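Long-range contacts in oxidoreductase protein (Agrobacterium radiobacter, PDB 5UI9), which probably catalyses an NAD-dependent oxidation or reduction as a member of the GFO/IDH/MocA family, and binds NAD, 2,3-dihydroxy-2-methylpropanoic acid and magnesium: residues Ile11-Phe16 with Ala33-Arg38; Asn19-Trp24 with Asp48-Glu53; Trp150-Phe155 with Thr225-Val230. All blocks are in the same frame, centred on the assembly; numbering follows the deposited sequence.

Contact 1. Residues Ile11-Phe16 with Ala33-Arg38; sequences IGCGFF and AAICDR. With NAD (nicotinamide-adenine-dinucleotide), chain C.
The glycine-rich turn of the Rossmann fold, residues Ile11-Phe16, meets the end of strand 30-36 where NAD is held; Gly12 and Gly14 fit the GxGxxA pattern. Ile11 pairs with Cys36 as neighbours in the parallel sheet, and Gly12 N gives Cys36 O a nearly straight hydrogen bond (2.9 Å, 176° at the hydrogen). Beyond it the two chains part, and the Asp37 carboxylate bridges protein and cofactor. Asp37 OD2 accepts from Cys13 N at 2.7 Å on its anti lone pair and also from NAD O3B, while Asp37 OD1 accepts from NAD O2B at 2.6 Å. Both hydroxyls of the adenosine ribose are thus bound by one acidic side chain after the second strand, as is usual in NAD-binding Rossmann domains. Cys13, at the centre of an inverse gamma turn, lays SG against Ile35 CB at 3.7 Å. Gly14 lets the dinucleotide pass close: its CA lies 3.2 Å from NAD O5B. The amides of Phe15 and Phe16 then bind one oxygen on each phosphate. With CG anti to the backbone N (chi1 -161°), the Phe16 ring presents one face to the nicotinamide, NAD C4N standing 3.1 Å above its plane.

Contact 2. Residues Asn19-Trp24 with Asp48-Glu53; sequences NQMHAW and DQFGIE. With MG (magnesium ion), chain E.
Phe50 drives its ring into the angle between Met21 and His22, meeting each in a different way. Toward Met21 it turns a face: CB of the methionine sits almost on the ring normal, 3.5 Å from the Phe50 centroid and 9° off axis, a CH-pi contact. Toward His22 it turns an edge, and the two rings make a T-shaped pair with centroids 4.7 Å apart and planes at 69°; Phe50 CZ stands over the middle of the imidazole. Met21 bends at chi2 and chi3, which carries SD above the same phenyl face as a more distant Met-aromatic contact and brings the methyl round to Ile52, where Met21 CE and Ile52 CD1 meet tip to tip at 3.8 Å. Beside this pair the Gln49 amide crosses the imidazole at about a right angle, without a hydrogen bond. Gly51, with positive phi, closes helix 40-50 in a Schellman motif, and Ile52 follows it to the methionine. Trp283 stacks on His22, and Trp24 O binds magnesium at 2.4 Å, together with the carbonyls of Val27 and Ala30. Helix 17-26 and the C-terminal end of helix 40-50 pack here without a hydrogen bond between them, on one side of the parallel sheet of the Rossmann fold.

Contact 3. Residues Trp150-Phe155 with Thr225-Val230; sequences WGRFSF and TSIVDV
Asp229 OD2 is held by three groups of the neighbouring strand: Ser154 OG donates to it at 2.6 Å and Arg152 NH2 at 2.9 Å, these two reaching it from opposite faces of the carboxylate plane, and Arg156 adds a salt bridge. The other oxygen, Asp229 OD1, takes Arg152 NE at 2.8 Å on its syn side, so the guanidinium binds side-on, one nitrogen to each oxygen, with its plane 22° from that of the carboxylate. The aspartate CG lies between its own backbone N and carbonyl carbon (chi1 65°), a torsion that swings the carboxylate across to strand 150-155, while the extended arginine chain runs along the sheet to meet it. This gathering of positive charge would be expected to keep Asp229 ionised. Beneath these side chains the backbones run parallel, 9° apart, and are laced by alternating bonds such as Phe153 N to Ile227 O (2.8 Å) and Asp229 N to Phe153 O (3.1 Å).

Trp150, Arg152, Thr225 and Ile227 share the face of Asp229, which looks to the second subunit: Trp150 makes a cation-pi contact with Arg156 of that subunit, and Ile227 packs on its counterpart there. On the reverse face, Phe153 CE1, at the ring edge, meets Ser226 CB at 3.8 Å, and Phe155 CB lies near Val230 CG1. Helix 175-191 packs on the Phe155 end of that face, with Leu179 against Phe155 and Val230, while strands 245-250 and 213-220 flank the pair within the mixed sheet of the C-terminal domain.

Overall arrangement
Contacts 1 and 2 belong to the same Rossmann fold and interlock along the chain, their segments alternating; Ile35 packs on both Met21 and Ile52, so strand 30-36 links them. Contact 1 is buried and mixes apolar packing with hydrogen bonds, and one carboxylate and two amides also bind the cofactor, whereas contact 2, partly buried, joins two helices by aromatic and sulfur packing with no hydrogen bond across it. Contact 3 lies in the C-terminal domain, its centre about 34 Å from that of contact 1. It is buried too, but its salt-bridged face looks to the second subunit, while the Phe155 side chain on the reverse face lies about 6 Å from the bound acid.

Contact 1. Residues Ile11-Phe16 with Ala33-Arg38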
loop_
_atom_site.group_PDB
_atom_site.type_symbol
_atom_site.label_atom_id
_atom_site.label_comp_id
_atom_site.label_asym_id
_atom_site.label_seq_id
_atom_site.Cartn_x
_atom_site.Cartn_y
_atom_site.Cartn_z
ATOM N N ILE A 11 23.587 28.474 9.708
ATOM C CA ILE A 11 22.588 29.273 10.427
ATOM C C ILE A 11 21.514 28.322 10.952
ATOM O O ILE A 11 20.826 27.670 10.169
ATOM C CB ILE A 11 21.929 30.317 9.502
ATOM C CG1 ILE A 11 22.990 31.226 8.860
ATOM C CG2 ILE A 11 20.898 31.152 10.268
ATOM C CD1 ILE A 11 22.452 32.050 7.712
ATOM N N GLY A 12 21.375 28.267 12.277
ATOM C CA GLY A 12 20.419 27.395 12.958
ATOM C C GLY A 12 21.170 26.271 13.634
ATOM O O GLY A 12 21.277 25.195 13.082
ATOM N N CYS A 13 21.698 26.534 14.827
ATOM C CA CYS A 13 22.538 25.579 15.562
ATOM C C CYS A 13 21.701 24.669 16.469
ATOM O O CYS A 13 21.986 24.529 17.665
ATOM C CB CYS A 13 23.592 26.337 16.379
ATOM S SG CYS A 13 24.789 27.231 15.360
ATOM N N GLY A 14 20.687 24.034 15.886
ATOM C CA GLY A 14 19.702 23.279 16.654
ATOM C C GLY A 14 20.013 21.807 16.773
ATOM O O GLY A 14 21.164 21.385 16.638
ATOM N N PHE A 15 18.959 21.029 17.009
ATOM C CA PHE A 15 19.047 19.582 17.188
ATOM C C PHE A 15 19.736 18.891 16.010
ATOM O O PHE A 15 20.761 18.222 16.185
ATOM C CB PHE A 15 17.635 19.015 17.398
ATOM C CG PHE A 15 17.551 17.512 17.338
ATOM C CD1 PHE A 15 18.023 16.730 18.390
ATOM C CD2 PHE A 15 16.978 16.875 16.236
ATOM C CE1 PHE A 15 17.925 15.339 18.343
ATOM C CE2 PHE A 15 16.880 15.489 16.185
ATOM C CZ PHE A 15 17.359 14.721 17.237
ATOM N N PHE A 16 19.185 19.069 14.813
ATOM C CA PHE A 16 19.718 18.381 13.645
ATOM C C PHE A 16 21.020 18.966 13.099
ATOM O O PHE A 16 21.816 18.236 12.503
ATOM C CB PHE A 16 18.683 18.277 12.523
ATOM C CG PHE A 16 19.016 17.208 11.519
ATOM C CD1 PHE A 16 18.879 15.862 11.854
ATOM C CD2 PHE A 16 19.510 17.538 10.263
ATOM C CE1 PHE A 16 19.195 14.870 10.943
ATOM C CE2 PHE A 16 19.835 16.544 9.346
ATOM C CZ PHE A 16 19.664 15.210 9.682
ATOM N N ALA A 33 33.287 27.939 8.815
ATOM C CA ALA A 33 34.080 29.045 9.366
ATOM C C ALA A 33 33.275 29.956 10.299
ATOM O O ALA A 33 33.868 30.748 11.028
ATOM C CB ALA A 33 34.678 29.874 8.235
ATOM N N ALA A 34 31.944 29.862 10.263
ATOM C CA ALA A 34 31.082 30.731 11.069
ATOM C C ALA A 34 29.744 30.052 11.359
ATOM O O ALA A 34 29.262 29.255 10.555
ATOM C CB ALA A 34 30.859 32.049 10.355
ATOM N N ILE A 35 29.173 30.353 12.521
ATOM C CA ILE A 35 27.849 29.861 12.888
ATOM C C ILE A 35 26.970 30.995 13.414
ATOM O O ILE A 35 27.467 32.040 13.862
ATOM C CB ILE A 35 27.899 28.684 13.898
ATOM C CG1 ILE A 35 28.703 29.035 15.156
ATOM C CG2 ILE A 35 28.485 27.439 13.237
ATOM C CD1 ILE A 35 28.469 28.077 16.307
ATOM N N CYS A 36 25.662 30.769 13.343
ATOM C CA CYS A 36 24.665 31.764 13.712
ATOM C C CYS A 36 23.465 31.096 14.376
ATOM O O CYS A 36 22.984 30.068 13.898
ATOM C CB CYS A 36 24.214 32.535 12.471
ATOM S SG CYS A 36 22.879 33.724 12.755
ATOM N N ASP A 37 23.009 31.675 15.483
ATOM C CA ASP A 37 21.766 31.267 16.141
ATOM C C ASP A 37 21.241 32.400 17.026
ATOM O O ASP A 37 22.023 33.094 17.681
ATOM C CB ASP A 37 21.988 30.001 16.976
ATOM C CG ASP A 37 20.702 29.233 17.226
ATOM O OD1 ASP A 37 19.780 29.775 17.880
ATOM O OD2 ASP A 37 20.607 28.083 16.758
ATOM N N ARG A 38 19.921 32.585 17.033
ATOM C CA ARG A 38 19.268 33.565 17.912
ATOM C C ARG A 38 19.382 33.200 19.394
ATOM O O ARG A 38 19.337 34.076 20.245
ATOM C CB ARG A 38 17.786 33.717 17.557
ATOM C CG ARG A 38 17.543 34.365 16.212
ATOM C CD ARG A 38 16.061 34.595 15.959
ATOM N NE ARG A 38 15.845 35.373 14.738
ATOM C CZ ARG A 38 14.665 35.574 14.150
ATOM N NH1 ARG A 38 13.545 35.067 14.655
ATOM N NH2 ARG A 38 14.604 36.296 13.033
HETATM P PA NAD C . 15.564 23.160 16.257
HETATM O O1A NAD C . 14.441 24.043 16.759
HETATM O O2A NAD C . 16.195 22.147 17.172
HETATM O O5B NAD C . 16.726 24.101 15.689
HETATM C C5B NAD C . 16.471 25.326 15.014
HETATM C C4B NAD C . 17.508 26.328 15.496
HETATM O O4B NAD C . 17.483 27.465 14.639
HETATM C C3B NAD C . 17.230 26.828 16.906
HETATM O O3B NAD C . 18.419 26.704 17.698
HETATM C C2B NAD C . 16.799 28.278 16.738
HETATM O O2B NAD C . 17.259 29.097 17.814
HETATM C C1B NAD C . 17.452 28.659 15.420
HETATM N N9A NAD C . 16.787 29.696 14.596
HETATM C C8A NAD C . 15.495 29.751 14.217
HETATM N N7A NAD C . 15.285 30.839 13.430
HETATM C C5A NAD C . 16.458 31.484 13.286
HETATM C C6A NAD C . 16.957 32.700 12.590
HETATM N N6A NAD C . 16.133 33.481 11.858
HETATM N N1A NAD C . 18.272 33.002 12.706
HETATM C C2A NAD C . 19.127 32.250 13.430
HETATM N N3A NAD C . 18.739 31.138 14.085
HETATM C C4A NAD C . 17.448 30.714 14.050
HETATM O O3 NAD C . 15.061 22.430 14.917
HETATM P PN NAD C . 15.670 21.038 14.368
HETATM O O1N NAD C . 14.987 19.875 15.042
HETATM O O2N NAD C . 17.175 21.113 14.379
HETATM O O5D NAD C . 15.115 21.105 12.871
HETATM C C5D NAD C . 15.535 22.151 12.005
HETATM C C4D NAD C . 15.140 21.780 10.589
HETATM O O4D NAD C . 15.798 20.558 10.239
HETATM C C3D NAD C . 13.642 21.554 10.450
HETATM O O3D NAD C . 13.147 22.254 9.304
HETATM C C2D NAD C . 13.492 20.050 10.297
HETATM O O2D NAD C . 12.429 19.678 9.419
HETATM C C1D NAD C . 14.843 19.633 9.720
HETATM N N1N NAD C . 15.263 18.247 10.003
HETATM C C2N NAD C . 15.753 17.539 8.970
HETATM C C3N NAD C . 16.184 16.229 9.108
HETATM C C7N NAD C . 16.714 15.515 7.896
HETATM O O7N NAD C . 17.336 16.155 7.051
HETATM N N7N NAD C . 16.512 14.204 7.746
HETATM C C4N NAD C . 16.102 15.633 10.368
HETATM C C5N NAD C . 15.598 16.375 11.438
HETATM C C6N NAD C . 15.189 17.693 11.235
#

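Contact 2. Residues Asn19-Trp24 with Asp48-Glu53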
loop_
_atom_site.group_PDB
_atom_site.type_symbol
_atom_site.label_atom_id
_atom_site.label_comp_id
_atom_site.label_asym_id
_atom_site.label_seq_id
_atom_site.Cartn_x
_atom_site.Cartn_y
_atom_site.Cartn_z
ATOM N N ASN A 19 24.445 17.246 13.544
ATOM C CA ASN A 19 24.794 16.235 12.533
ATOM C C ASN A 19 25.430 16.873 11.307
ATOM O O ASN A 19 26.379 16.334 10.756
ATOM C CB ASN A 19 23.578 15.425 12.075
ATOM C CG ASN A 19 22.935 14.649 13.200
ATOM O OD1 ASN A 19 23.570 13.810 13.834
ATOM N ND2 ASN A 19 21.663 14.930 13.455
ATOM N N GLN A 20 24.885 18.006 10.876
ATOM C CA GLN A 20 25.417 18.720 9.717
ATOM C C GLN A 20 26.832 19.240 9.992
ATOM O O GLN A 20 27.700 19.149 9.124
ATOM C CB GLN A 20 24.464 19.840 9.273
ATOM C CG GLN A 20 23.159 19.287 8.716
ATOM C CD GLN A 20 22.148 20.333 8.298
ATOM O OE1 GLN A 20 20.948 20.137 8.491
ATOM N NE2 GLN A 20 22.612 21.431 7.705
ATOM N N MET A 21 27.056 19.735 11.212
ATOM C CA MET A 21 28.383 20.172 11.666
ATOM C C MET A 21 29.412 19.041 11.727
ATOM O O MET A 21 30.553 19.223 11.288
ATOM C CB MET A 21 28.292 20.856 13.040
ATOM C CG MET A 21 27.576 22.200 13.027
ATOM S SD MET A 21 28.364 23.495 12.044
ATOM C CE MET A 21 29.893 23.725 12.965
ATOM N N HIS A 22 29.022 17.885 12.270
ATOM C CA HIS A 22 29.897 16.702 12.242
ATOM C C HIS A 22 30.255 16.361 10.803
ATOM O O HIS A 22 31.430 16.173 10.477
ATOM C CB HIS A 22 29.237 15.470 12.875
ATOM C CG HIS A 22 29.256 15.452 14.373
ATOM N ND1 HIS A 22 30.425 15.459 15.101
ATOM C CD2 HIS A 22 28.252 15.364 15.278
ATOM C CE1 HIS A 22 30.139 15.412 16.391
ATOM N NE2 HIS A 22 28.828 15.354 16.525
ATOM N N ALA A 23 29.237 16.298 9.947
ATOM C CA ALA A 23 29.438 15.942 8.537
ATOM C C ALA A 23 30.338 16.929 7.783
ATOM O O ALA A 23 31.158 16.508 6.970
ATOM C CB ALA A 23 28.103 15.800 7.826
ATOM N N TRP A 24 30.192 18.223 8.053
ATOM C CA TRP A 24 31.046 19.230 7.396
ATOM C C TRP A 24 32.533 19.032 7.699
ATOM O O TRP A 24 33.377 19.309 6.848
ATOM C CB TRP A 24 30.630 20.663 7.754
ATOM C CG TRP A 24 29.409 21.144 7.042
ATOM C CD1 TRP A 24 28.267 21.606 7.614
ATOM C CD2 TRP A 24 29.211 21.235 5.627
ATOM N NE1 TRP A 24 27.363 21.966 6.652
ATOM C CE2 TRP A 24 27.917 21.747 5.421
ATOM C CE3 TRP A 24 29.995 20.920 4.513
ATOM C CZ2 TRP A 24 27.387 21.950 4.151
ATOM C CZ3 TRP A 24 29.470 21.125 3.253
ATOM C CH2 TRP A 24 28.180 21.636 3.079
ATOM N N ASP A 48 31.479 25.797 20.886
ATOM C CA ASP A 48 32.490 25.117 21.714
ATOM C C ASP A 48 32.757 23.685 21.250
ATOM O O ASP A 48 33.911 23.279 21.132
ATOM C CB ASP A 48 32.084 25.109 23.196
ATOM C CG ASP A 48 32.186 26.490 23.852
ATOM O OD1 ASP A 48 32.716 27.432 23.229
ATOM O OD2 ASP A 48 31.730 26.632 25.004
ATOM N N GLN A 49 31.690 22.935 20.985
ATOM C CA GLN A 49 31.805 21.551 20.523
ATOM C C GLN A 49 32.671 21.419 19.263
ATOM O O GLN A 49 33.521 20.534 19.190
ATOM C CB GLN A 49 30.409 20.951 20.271
ATOM C CG GLN A 49 30.403 19.463 19.928
ATOM C CD GLN A 49 29.003 18.874 19.847
ATOM O OE1 GLN A 49 27.998 19.580 19.981
ATOM N NE2 GLN A 49 28.932 17.576 19.616
ATOM N N PHE A 50 32.460 22.316 18.298
ATOM C CA PHE A 50 33.113 22.238 16.987
ATOM C C PHE A 50 34.230 23.257 16.770
ATOM O O PHE A 50 34.769 23.339 15.668
ATOM C CB PHE A 50 32.050 22.338 15.881
ATOM C CG PHE A 50 31.131 21.153 15.841
ATOM C CD1 PHE A 50 31.482 20.012 15.130
ATOM C CD2 PHE A 50 29.939 21.155 16.553
ATOM C CE1 PHE A 50 30.645 18.906 15.112
ATOM C CE2 PHE A 50 29.101 20.054 16.542
ATOM C CZ PHE A 50 29.453 18.930 15.820
ATOM N N GLY A 51 34.581 24.014 17.814
ATOM C CA GLY A 51 35.706 24.953 17.769
ATOM C C GLY A 51 35.546 26.097 16.780
ATOM O O GLY A 51 36.494 26.441 16.078
ATOM N N ILE A 52 34.352 26.695 16.732
ATOM C CA ILE A 52 34.063 27.776 15.781
ATOM C C ILE A 52 34.209 29.121 16.507
ATOM O O ILE A 52 33.482 29.395 17.468
ATOM C CB ILE A 52 32.645 27.643 15.160
ATOM C CG1 ILE A 52 32.335 26.200 14.707
ATOM C CG2 ILE A 52 32.481 28.598 13.985
ATOM C CD1 ILE A 52 33.128 25.689 13.515
ATOM N N GLU A 53 35.159 29.944 16.054
ATOM C CA GLU A 53 35.449 31.243 16.682
ATOM C C GLU A 53 34.388 32.289 16.332
ATOM O O GLU A 53 33.912 33.002 17.210
ATOM C CB GLU A 53 36.845 31.754 16.279
HETATM MG MG MG E . 35.578 19.360 6.021
HETATM O O HOH W 1 37.901 19.392 5.816
#

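Contact 3. Residues Trp150-Phe155 with Thr225-Val230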
loop_
_atom_site.group_PDB
_atom_site.type_symbol
_atom_site.label_atom_id
_atom_site.label_comp_id
_atom_site.label_asym_id
_atom_site.label_seq_id
_atom_site.Cartn_x
_atom_site.Cartn_y
_atom_site.Cartn_z
ATOM N N TRP A 150 4.626 -0.416 -10.869
ATOM C CA TRP A 150 3.968 -0.261 -9.586
ATOM C C TRP A 150 5.002 -0.130 -8.491
ATOM O O TRP A 150 6.051 -0.767 -8.552
ATOM C CB TRP A 150 3.058 -1.461 -9.296
ATOM C CG TRP A 150 2.215 -1.284 -8.074
ATOM C CD1 TRP A 150 0.998 -0.669 -7.995
ATOM C CD2 TRP A 150 2.535 -1.709 -6.747
ATOM N NE1 TRP A 150 0.538 -0.688 -6.702
ATOM C CE2 TRP A 150 1.459 -1.328 -5.915
ATOM C CE3 TRP A 150 3.620 -2.391 -6.181
ATOM C CZ2 TRP A 150 1.442 -1.596 -4.548
ATOM C CZ3 TRP A 150 3.597 -2.663 -4.815
ATOM C CH2 TRP A 150 2.516 -2.263 -4.019
ATOM N N GLY A 151 4.699 0.676 -7.480
ATOM C CA GLY A 151 5.566 0.763 -6.311
ATOM C C GLY A 151 4.832 1.023 -5.017
ATOM O O GLY A 151 3.712 1.514 -5.018
ATOM N N ARG A 152 5.476 0.664 -3.912
ATOM C CA ARG A 152 5.056 1.081 -2.596
ATOM C C ARG A 152 6.262 1.601 -1.839
ATOM O O ARG A 152 7.300 0.940 -1.805
ATOM C CB ARG A 152 4.439 -0.078 -1.817
ATOM C CG ARG A 152 3.866 0.358 -0.472
ATOM C CD ARG A 152 3.828 -0.770 0.536
ATOM N NE ARG A 152 3.240 -0.327 1.800
ATOM C CZ ARG A 152 3.195 -1.052 2.913
ATOM N NH1 ARG A 152 3.694 -2.281 2.955
ATOM N NH2 ARG A 152 2.643 -0.544 4.000
ATOM N N PHE A 153 6.094 2.765 -1.213
ATOM C CA PHE A 153 7.113 3.414 -0.403
ATOM C C PHE A 153 6.489 3.675 0.967
ATOM O O PHE A 153 5.539 4.445 1.071
ATOM C CB PHE A 153 7.539 4.732 -1.058
ATOM C CG PHE A 153 7.964 4.582 -2.493
ATOM C CD1 PHE A 153 7.016 4.605 -3.522
ATOM C CD2 PHE A 153 9.304 4.406 -2.822
ATOM C CE1 PHE A 153 7.402 4.450 -4.845
ATOM C CE2 PHE A 153 9.693 4.249 -4.146
ATOM C CZ PHE A 153 8.741 4.270 -5.157
ATOM N N SER A 154 7.036 3.051 2.006
ATOM C CA SER A 154 6.370 2.958 3.307
ATOM C C SER A 154 7.320 3.328 4.447
ATOM O O SER A 154 8.425 2.808 4.529
ATOM C CB SER A 154 5.848 1.531 3.508
ATOM O OG SER A 154 5.088 1.419 4.697
ATOM N N PHE A 155 6.883 4.244 5.308
ATOM C CA PHE A 155 7.622 4.620 6.513
ATOM C C PHE A 155 6.602 4.600 7.636
ATOM O O PHE A 155 5.829 5.552 7.794
ATOM C CB PHE A 155 8.249 6.011 6.334
ATOM C CG PHE A 155 9.159 6.443 7.469
ATOM C CD1 PHE A 155 8.639 6.914 8.672
ATOM C CD2 PHE A 155 10.543 6.445 7.304
ATOM C CE1 PHE A 155 9.476 7.325 9.700
ATOM C CE2 PHE A 155 11.380 6.860 8.327
ATOM C CZ PHE A 155 10.844 7.301 9.526
ATOM N N THR A 225 1.988 3.424 -11.117
ATOM C CA THR A 225 1.167 3.765 -9.966
ATOM C C THR A 225 1.985 3.475 -8.722
ATOM O O THR A 225 2.698 2.477 -8.678
ATOM C CB THR A 225 -0.101 2.897 -9.914
ATOM O OG1 THR A 225 -0.842 3.056 -11.123
ATOM C CG2 THR A 225 -0.984 3.271 -8.722
ATOM N N SER A 226 1.886 4.329 -7.710
ATOM C CA SER A 226 2.510 4.023 -6.431
ATOM C C SER A 226 1.665 4.426 -5.224
ATOM O O SER A 226 0.752 5.255 -5.324
ATOM C CB SER A 226 3.926 4.609 -6.351
ATOM O OG SER A 226 3.909 5.970 -5.983
ATOM N N ILE A 227 1.969 3.775 -4.101
ATOM C CA ILE A 227 1.434 4.103 -2.792
ATOM C C ILE A 227 2.564 4.660 -1.928
ATOM O O ILE A 227 3.630 4.049 -1.822
ATOM C CB ILE A 227 0.857 2.850 -2.095
ATOM C CG1 ILE A 227 -0.329 2.280 -2.888
ATOM C CG2 ILE A 227 0.451 3.142 -0.653
ATOM C CD1 ILE A 227 -1.524 3.209 -3.004
ATOM N N VAL A 228 2.323 5.819 -1.324
ATOM C CA VAL A 228 3.172 6.351 -0.268
ATOM C C VAL A 228 2.346 6.312 1.007
ATOM O O VAL A 228 1.330 7.010 1.121
ATOM C CB VAL A 228 3.634 7.783 -0.566
ATOM C CG1 VAL A 228 4.355 8.384 0.636
ATOM C CG2 VAL A 228 4.540 7.777 -1.783
ATOM N N ASP A 229 2.767 5.486 1.955
ATOM C CA ASP A 229 2.055 5.364 3.222
ATOM C C ASP A 229 3.010 5.644 4.376
ATOM O O ASP A 229 4.064 5.026 4.487
ATOM C CB ASP A 229 1.349 4.005 3.338
ATOM C CG ASP A 229 2.302 2.827 3.374
ATOM O OD1 ASP A 229 2.690 2.327 2.305
ATOM O OD2 ASP A 229 2.622 2.358 4.486
ATOM N N VAL A 230 2.643 6.624 5.198
ATOM C CA VAL A 230 3.460 7.064 6.310
ATOM C C VAL A 230 2.639 7.096 7.595
ATOM O O VAL A 230 1.430 7.362 7.570
ATOM C CB VAL A 230 4.141 8.436 6.037
ATOM C CG1 VAL A 230 5.068 8.325 4.837
ATOM C CG2 VAL A 230 3.127 9.556 5.831
#